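Fructuronate-tagaturonate epimerase UxaE from Cohnella laeviribosi in complex with 1 glycerol (Cohnella laeviribosi, PDB 6IL9) probably catalyses the interconversion of fructuronate and tagaturonate, as a zinc-containing epimerase built on a TIM barrel. Local coordinates at residues Q15-Y19 with Q32-A36. Numbering follows the deposited sequence.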
loop_
_atom_site.group_PDB
_atom_site.type_symbol
_atom_site.label_atom_id
_atom_site.label_comp_id
_atom_site.label_asym_id
_atom_site.label_seq_id
_atom_site.Cartn_x
_atom_site.Cartn_y
_atom_site.Cartn_z
ATOM N N GLN A 15 -27.951 0.085 24.653
ATOM C CA GLN A 15 -27.461 -1.288 24.611
ATOM C C GLN A 15 -26.683 -1.599 23.335
ATOM O O GLN A 15 -26.363 -2.764 23.082
ATOM C CB GLN A 15 -28.636 -2.259 24.781
ATOM C CG GLN A 15 -29.312 -2.133 26.156
ATOM C CD GLN A 15 -30.785 -2.538 26.153
ATOM O OE1 GLN A 15 -31.363 -2.832 25.106
ATOM N NE2 GLN A 15 -31.395 -2.548 27.338
ATOM N N VAL A 16 -26.350 -0.585 22.540
ATOM C CA VAL A 16 -25.652 -0.757 21.270
ATOM C C VAL A 16 -24.354 0.037 21.312
ATOM O O VAL A 16 -24.341 1.189 21.758
ATOM C CB VAL A 16 -26.532 -0.294 20.090
ATOM C CG1 VAL A 16 -25.731 -0.232 18.800
ATOM C CG2 VAL A 16 -27.722 -1.222 19.929
ATOM N N HIS A 17 -23.269 -0.569 20.823
ATOM C CA HIS A 17 -21.982 0.114 20.806
ATOM C C HIS A 17 -21.999 1.301 19.847
ATOM O O HIS A 17 -22.330 1.155 18.666
ATOM C CB HIS A 17 -20.866 -0.851 20.408
ATOM C CG HIS A 17 -19.508 -0.225 20.453
ATOM N ND1 HIS A 17 -18.915 0.179 21.631
ATOM C CD2 HIS A 17 -18.646 0.108 19.463
ATOM C CE1 HIS A 17 -17.736 0.715 21.365
ATOM N NE2 HIS A 17 -17.549 0.683 20.057
ATOM N N VAL A 18 -21.620 2.472 20.353
ATOM C CA VAL A 18 -21.488 3.692 19.563
ATOM C C VAL A 18 -20.010 4.030 19.482
ATOM O O VAL A 18 -19.313 4.023 20.503
ATOM C CB VAL A 18 -22.267 4.867 20.182
ATOM C CG1 VAL A 18 -22.059 6.132 19.365
ATOM C CG2 VAL A 18 -23.740 4.534 20.275
ATOM N N TYR A 19 -19.535 4.317 18.280
ATOM C CA TYR A 19 -18.145 4.712 18.126
ATOM C C TYR A 19 -18.023 6.174 18.534
ATOM O O TYR A 19 -18.630 7.035 17.894
ATOM C CB TYR A 19 -17.678 4.482 16.696
ATOM C CG TYR A 19 -17.562 3.003 16.364
ATOM C CD1 TYR A 19 -16.483 2.255 16.820
ATOM C CD2 TYR A 19 -18.542 2.355 15.621
ATOM C CE1 TYR A 19 -16.377 0.891 16.530
ATOM C CE2 TYR A 19 -18.444 0.999 15.318
ATOM C CZ TYR A 19 -17.360 0.273 15.777
ATOM O OH TYR A 19 -17.259 -1.070 15.484
ATOM N N GLN A 32 -23.974 9.222 13.267
ATOM C CA GLN A 32 -22.952 8.518 14.030
ATOM C C GLN A 32 -22.849 7.103 13.486
ATOM O O GLN A 32 -23.681 6.667 12.692
ATOM C CB GLN A 32 -23.278 8.497 15.525
ATOM C CG GLN A 32 -24.507 7.690 15.873
ATOM C CD GLN A 32 -24.906 7.866 17.323
ATOM O OE1 GLN A 32 -24.608 8.891 17.942
ATOM N NE2 GLN A 32 -25.570 6.865 17.880
ATOM N N MET A 33 -21.806 6.391 13.917
ATOM C CA MET A 33 -21.595 4.997 13.550
ATOM C C MET A 33 -21.752 4.112 14.781
ATOM O O MET A 33 -21.354 4.489 15.889
ATOM C CB MET A 33 -20.203 4.785 12.937
ATOM C CG MET A 33 -20.013 3.425 12.288
ATOM S SD MET A 33 -18.420 3.226 11.414
ATOM C CE MET A 33 -18.518 4.801 10.471
ATOM N N ILE A 34 -22.342 2.934 14.576
ATOM C CA ILE A 34 -22.595 1.977 15.634
ATOM C C ILE A 34 -22.153 0.603 15.155
ATOM O O ILE A 34 -21.848 0.394 13.979
ATOM C CB ILE A 34 -24.085 1.934 16.040
ATOM C CG1 ILE A 34 -24.924 1.425 14.865
ATOM C CG2 ILE A 34 -24.557 3.306 16.494
ATOM C CD1 ILE A 34 -26.346 1.013 15.252
ATOM N N LYS A 35 -22.154 -0.348 16.081
ATOM C CA LYS A 35 -21.962 -1.744 15.722
ATOM C C LYS A 35 -23.023 -2.569 16.426
ATOM O O LYS A 35 -23.179 -2.455 17.644
ATOM C CB LYS A 35 -20.570 -2.242 16.101
ATOM C CG LYS A 35 -20.310 -3.659 15.609
ATOM C CD LYS A 35 -18.861 -4.031 15.804
ATOM C CE LYS A 35 -18.559 -5.417 15.262
ATOM N NZ LYS A 35 -17.142 -5.750 15.593
ATOM N N ALA A 36 -23.760 -3.375 15.658
ATOM C CA ALA A 36 -24.782 -4.254 16.217
ATOM C C ALA A 36 -24.748 -5.606 15.519
ATOM O O ALA A 36 -24.734 -5.669 14.289
ATOM C CB ALA A 36 -26.177 -3.636 16.082
#
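The ring of Tyr19 meets segment 32-36 with its edge: Met33 C lies in the ring plane, Met33 O and Ile34 O are close to it, and CE2 comes within 3.7 Å of Ile34 O. On one face sits His17 CD2, 3.8 Å above the plane and offset toward the rim, while Tyr19 CE1 in turn touches the imidazole edge. On the opposite side Met33 SD stands 5.0 Å from the ring centroid and 41° off its normal, an oblique Met-aromatic contact. This is the open end of an antiparallel beta hairpin, at the outer margin of a five-stranded sheet separate from the barrel. With CG anti to the carbonyl carbon (chi1 -70°), the Tyr19 ring runs from Met33, whose CG lies by CD2, toward Lys35, whose CD is 3.4 Å from Tyr19 OH. Glu469 takes both polar ends, in a salt bridge with Lys35 NZ and a hydrogen bond with Tyr19 OH. A phenylalanine here would probably leave Glu469 without its bond to the hydroxyl. On the face turned to helix 2-12, Val18 and Ile34 form a non-hydrogen-bonded pair, their CG2 methyls 4.1 Å apart. Val16 CG1 extends this apolar patch to Ile34 CD1. Of the two backbone bonds, Tyr19 N to Met33 O is the straighter, at 170°; Lys35 N to His17 O is the more bent, and Ile34 CA also approaches that oxygen, at 3.2 Å.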